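Local coordinates for GARP domain-containing protein (Trypanosoma brucei brucei TREU927, PDB 6XZ6), which binds the complement regulator factor H of the mammalian host as a trypanosome receptor, and increases transmission of the parasite to tsetse flies, at residues 98-103 with 178-183; 109-114 with 167-172. One frame throughout, in Å; residues are numbered along the deposited sequence.

Contact 1: 98-103 with 178-183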
# COMPACT_ATOMS: atom_id res chain seq x y z
N LYS A 98 -8.20 8.14 -1.73
CA LYS A 98 -8.62 7.71 -0.38
C LYS A 98 -9.18 6.24 -0.38
O LYS A 98 -8.92 5.49 0.54
CB LYS A 98 -9.63 8.68 0.22
CG LYS A 98 -8.99 9.86 0.90
CD LYS A 98 -9.69 11.20 0.58
CE LYS A 98 -8.76 12.39 0.79
NZ LYS A 98 -7.58 12.39 -0.14
N ARG A 99 -9.89 5.85 -1.44
CA ARG A 99 -10.48 4.54 -1.61
C ARG A 99 -9.44 3.42 -1.84
O ARG A 99 -9.58 2.36 -1.24
CB ARG A 99 -11.49 4.62 -2.75
CG ARG A 99 -12.20 3.33 -3.02
CD ARG A 99 -12.86 3.45 -4.35
NE ARG A 99 -12.69 2.21 -5.09
CZ ARG A 99 -12.67 2.13 -6.41
NH1 ARG A 99 -12.82 3.22 -7.15
NH2 ARG A 99 -12.49 0.96 -7.01
N PHE A 100 -8.44 3.64 -2.71
CA PHE A 100 -7.39 2.67 -2.97
C PHE A 100 -6.40 2.56 -1.83
O PHE A 100 -5.89 1.47 -1.58
CB PHE A 100 -6.69 2.94 -4.30
CG PHE A 100 -7.63 2.75 -5.47
CD1 PHE A 100 -8.25 1.52 -5.70
CD2 PHE A 100 -7.93 3.81 -6.33
CE1 PHE A 100 -9.14 1.36 -6.75
CE2 PHE A 100 -8.82 3.64 -7.39
CZ PHE A 100 -9.41 2.41 -7.60
N ALA A 101 -6.13 3.68 -1.14
CA ALA A 101 -5.29 3.80 0.06
C ALA A 101 -5.95 2.97 1.17
O ALA A 101 -5.26 2.18 1.81
CB ALA A 101 -5.18 5.25 0.48
N ARG A 102 -7.27 3.06 1.33
CA ARG A 102 -8.02 2.28 2.32
C ARG A 102 -7.90 0.78 2.06
O ARG A 102 -7.73 0.01 3.01
CB ARG A 102 -9.50 2.68 2.31
CG ARG A 102 -10.23 2.28 3.59
CD ARG A 102 -11.63 2.81 3.72
NE ARG A 102 -12.50 2.52 2.58
CZ ARG A 102 -12.87 3.42 1.68
NH1 ARG A 102 -12.42 4.67 1.75
NH2 ARG A 102 -13.70 3.07 0.70
N ALA A 103 -8.00 0.37 0.80
CA ALA A 103 -7.92 -1.02 0.34
C ALA A 103 -6.55 -1.60 0.67
O ALA A 103 -6.45 -2.71 1.19
CB ALA A 103 -8.16 -1.06 -1.16
N ALA A 178 -1.56 -5.23 -5.85
CA ALA A 178 -0.72 -4.70 -6.91
C ALA A 178 -1.61 -3.89 -7.89
O ALA A 178 -1.19 -2.82 -8.30
CB ALA A 178 -0.01 -5.82 -7.64
N ASN A 179 -2.85 -4.35 -8.18
CA ASN A 179 -3.78 -3.60 -9.04
C ASN A 179 -4.29 -2.33 -8.35
O ASN A 179 -4.43 -1.29 -8.99
CB ASN A 179 -4.95 -4.47 -9.54
CG ASN A 179 -4.54 -5.60 -10.46
OD1 ASN A 179 -3.59 -5.48 -11.27
ND2 ASN A 179 -5.23 -6.73 -10.37
N LYS A 180 -4.58 -2.41 -7.06
CA LYS A 180 -5.04 -1.28 -6.27
C LYS A 180 -3.93 -0.22 -6.15
O LYS A 180 -4.21 0.97 -6.19
CB LYS A 180 -5.51 -1.76 -4.89
CG LYS A 180 -7.01 -1.74 -4.72
CD LYS A 180 -7.63 -3.10 -4.72
CE LYS A 180 -9.14 -3.01 -4.78
NZ LYS A 180 -9.77 -4.35 -4.94
N LEU A 181 -2.67 -0.66 -6.06
CA LEU A 181 -1.51 0.23 -5.98
C LEU A 181 -1.29 0.93 -7.31
O LEU A 181 -0.96 2.11 -7.30
CB LEU A 181 -0.26 -0.56 -5.51
CG LEU A 181 1.05 0.20 -5.29
CD1 LEU A 181 0.89 1.38 -4.32
CD2 LEU A 181 2.11 -0.72 -4.78
N GLU A 182 -1.56 0.26 -8.44
CA GLU A 182 -1.45 0.80 -9.80
C GLU A 182 -2.53 1.87 -10.03
O GLU A 182 -2.24 2.91 -10.60
CB GLU A 182 -1.62 -0.33 -10.82
CG GLU A 182 -1.02 -0.05 -12.19
CD GLU A 182 -1.21 -1.15 -13.23
OE1 GLU A 182 -1.40 -2.33 -12.85
OE2 GLU A 182 -1.16 -0.82 -14.44
N GLU A 183 -3.76 1.60 -9.56
CA GLU A 183 -4.89 2.52 -9.61
C GLU A 183 -4.71 3.67 -8.64
O GLU A 183 -5.26 4.74 -8.90
CB GLU A 183 -6.20 1.78 -9.29
CG GLU A 183 -6.70 0.86 -10.39
CD GLU A 183 -7.89 0.01 -9.99
OE1 GLU A 183 -8.90 0.03 -10.73
OE2 GLU A 183 -7.81 -0.68 -8.95
O HOH W 1 -12.08 -0.45 -9.55
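Phe100 and Glu183 meet because both first torsions set CG beside the backbone N and anti to the carbonyl carbon (chi1 -65° and -73°). The Phe100 ring thus reaches across to helix 165-208, and the Glu183 chain lies over one of its faces. Glu183 CB sits 3.7 Å from the Phe100 ring centroid, almost on the normal, which is a CH-pi contact. Beyond CG the Glu183 chain is extended, and Glu183 OE2 comes to 3.3 Å from Phe100 CE1. Lys180 approaches differently. Its chain crosses Phe100 at about a right angle, and Lys180 CG touches the ring edge at Phe100 CD1, 3.6 Å away. The same methylene packs on the methyl group of Ala103, with 3.8 Å between Lys180 CG and Ala103 CB.

No direct hydrogen bond joins the two segments. A water accepts from Arg99 NH2 at 2.9 Å and donates weakly to Glu183 OE1, so the bridge is loose. Phe100 CZ lies over one face of the Arg99 guanidinium, toward its rim, while Arg99 NH1 forms a salt bridge to Glu96. Leu184 adds apolar packing against Phe100. The axes of the two short segments approach to 9.0 Å at 154°, so these helices run nearly antiparallel here. This is a close pairing of two long helices in the elongated helical bundle of a GARP-family protein.

Contact 2: 109-114 with 167-172; sequences SEYESV and AEEYLQ
Tyr111 and Tyr170 meet edge-to-face. Tyr170 turns the edge of its ring toward the face of Tyr111, with the centroids 5.0 Å apart and the planes at 82°. The atom that does most of the touching is Tyr170 CD1. It stands over the centre of the Tyr111 ring, and its distance to Tyr111 CD1 is 3.8 Å. Tyr111 points across to helix 165-208. Tyr170 has CG anti to its backbone N (chi1 177°), which brings the ring edge, at CD1, against the face of Tyr111.

At the far end of the Tyr111 ring, the hydroxyl meets Glu169. Tyr111 OH donates a hydrogen bond to Glu169 OE1 at 3.0 Å. The bend of the Glu169 chain at chi2 carries the carboxylate to Tyr111 OH. The ring and carboxylate planes are steeply inclined to each other, and the hydroxyl approaches from above the carboxylate plane, 43° out of it. The T-shaped pair and the hydrogen bond therefore hold Tyr111 at two places, its ring face and its OH.

The contact joins helix 67-125 to helix 165-208 in the helical bundle of the GARP-family fold. Leu23 of helix 4-61 packs against both tyrosines, and Phe115 makes a second edge-to-face pair with Tyr170.

Glu169 also meets bound factor H: its OE2 forms a salt bridge with Lys33 of the factor H chain, so one carboxylate bonds to the receptor tyrosine through OE1 and to the ligand through OE2. Glu110 brings a second negative charge near, with Glu110 OE2 4.6 Å from Glu169 OE1, and packs against Lys34 of the factor H chain.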
# COMPACT_ATOMS: atom_id res chain seq x y z
N SER A 109 -2.69 -4.41 6.95
CA SER A 109 -3.19 -4.77 8.27
C SER A 109 -3.39 -6.28 8.42
O SER A 109 -3.06 -6.84 9.45
CB SER A 109 -4.48 -4.01 8.57
OG SER A 109 -5.21 -4.69 9.57
N GLU A 110 -3.89 -6.94 7.38
CA GLU A 110 -4.16 -8.38 7.34
C GLU A 110 -2.91 -9.23 7.48
O GLU A 110 -2.99 -10.31 8.08
CB GLU A 110 -4.86 -8.74 6.02
CG GLU A 110 -5.71 -10.00 6.08
CD GLU A 110 -6.18 -10.54 4.74
OE1 GLU A 110 -6.16 -9.79 3.74
OE2 GLU A 110 -6.54 -11.74 4.68
N TYR A 111 -1.77 -8.77 6.91
CA TYR A 111 -0.54 -9.56 6.86
C TYR A 111 0.69 -9.06 7.60
O TYR A 111 1.55 -9.89 7.87
CB TYR A 111 -0.15 -9.78 5.39
CG TYR A 111 -1.13 -10.64 4.63
CD1 TYR A 111 -1.13 -12.03 4.79
CD2 TYR A 111 -2.07 -10.08 3.78
CE1 TYR A 111 -2.03 -12.83 4.10
CE2 TYR A 111 -3.01 -10.87 3.12
CZ TYR A 111 -2.98 -12.25 3.28
OH TYR A 111 -3.87 -13.06 2.62
N GLU A 112 0.83 -7.75 7.90
CA GLU A 112 2.09 -7.27 8.49
C GLU A 112 2.48 -7.98 9.80
O GLU A 112 3.64 -8.37 9.93
CB GLU A 112 2.13 -5.75 8.65
CG GLU A 112 3.53 -5.18 8.83
CD GLU A 112 4.12 -5.22 10.23
OE1 GLU A 112 5.36 -5.20 10.35
OE2 GLU A 112 3.34 -5.29 11.21
N SER A 113 1.54 -8.15 10.75
CA SER A 113 1.81 -8.78 12.04
C SER A 113 2.17 -10.28 11.92
O SER A 113 2.89 -10.84 12.78
CB SER A 113 0.61 -8.62 12.96
OG SER A 113 -0.55 -9.04 12.27
N VAL A 114 1.64 -10.93 10.87
CA VAL A 114 1.88 -12.33 10.59
C VAL A 114 3.34 -12.49 10.13
O VAL A 114 4.08 -13.24 10.76
CB VAL A 114 0.83 -12.94 9.60
CG1 VAL A 114 1.20 -14.37 9.18
CG2 VAL A 114 -0.58 -12.91 10.22
N ALA A 167 0.59 -18.94 1.88
CA ALA A 167 1.45 -18.35 0.86
C ALA A 167 0.71 -18.20 -0.46
O ALA A 167 0.91 -17.20 -1.15
CB ALA A 167 2.68 -19.20 0.69
N GLU A 168 -0.19 -19.13 -0.80
CA GLU A 168 -1.03 -19.07 -2.00
C GLU A 168 -2.10 -18.00 -1.84
O GLU A 168 -2.32 -17.22 -2.76
CB GLU A 168 -1.66 -20.45 -2.32
CG GLU A 168 -2.57 -20.48 -3.53
CD GLU A 168 -1.98 -20.21 -4.90
OE1 GLU A 168 -0.76 -20.45 -5.09
OE2 GLU A 168 -2.73 -19.80 -5.80
N GLU A 169 -2.74 -17.92 -0.65
CA GLU A 169 -3.74 -16.89 -0.36
C GLU A 169 -3.07 -15.52 -0.29
O GLU A 169 -3.64 -14.56 -0.78
CB GLU A 169 -4.56 -17.25 0.88
CG GLU A 169 -5.54 -16.20 1.37
CD GLU A 169 -5.67 -16.23 2.88
OE1 GLU A 169 -4.73 -15.77 3.58
OE2 GLU A 169 -6.70 -16.75 3.36
N TYR A 170 -1.82 -15.42 0.19
CA TYR A 170 -1.09 -14.15 0.15
C TYR A 170 -0.86 -13.71 -1.28
O TYR A 170 -1.13 -12.55 -1.58
CB TYR A 170 0.25 -14.18 0.92
CG TYR A 170 1.01 -12.88 0.79
CD1 TYR A 170 0.59 -11.73 1.47
CD2 TYR A 170 2.07 -12.76 -0.10
CE1 TYR A 170 1.25 -10.51 1.30
CE2 TYR A 170 2.72 -11.54 -0.29
CZ TYR A 170 2.29 -10.41 0.40
OH TYR A 170 2.94 -9.21 0.24
N LEU A 171 -0.43 -14.61 -2.18
CA LEU A 171 -0.27 -14.28 -3.60
C LEU A 171 -1.59 -13.74 -4.21
O LEU A 171 -1.56 -12.69 -4.87
CB LEU A 171 0.23 -15.51 -4.41
CG LEU A 171 0.26 -15.39 -5.95
CD1 LEU A 171 1.26 -14.29 -6.43
CD2 LEU A 171 0.56 -16.73 -6.60
N GLN A 172 -2.72 -14.42 -3.98
CA GLN A 172 -4.01 -14.00 -4.50
C GLN A 172 -4.34 -12.57 -4.07
O GLN A 172 -4.66 -11.75 -4.91
CB GLN A 172 -5.10 -15.00 -4.10
CG GLN A 172 -4.95 -16.41 -4.73
CD GLN A 172 -5.97 -17.47 -4.27
OE1 GLN A 172 -6.79 -17.28 -3.33
NE2 GLN A 172 -5.93 -18.64 -4.93

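Contacts 1 and 2 both join helix 67-125 to helix 165-208. Their centres are about 16 Å apart, and their nearest atoms are about 7 Å apart without touching. The order along the chain is 98-103, 109-114, 167-172 and 178-183. The inner pair is thus contact 2, and the outer pair is contact 1, as expected for two helices that run in opposite directions. The centre of contact 1 lies about 8 Å, and that of contact 2 about 21 Å, from the centre of the chain. Factor H touches contact 2 but not the segments of contact 1. The same helix pair packs together near the middle of the chain and, farther out, contributes to the surface that meets factor H.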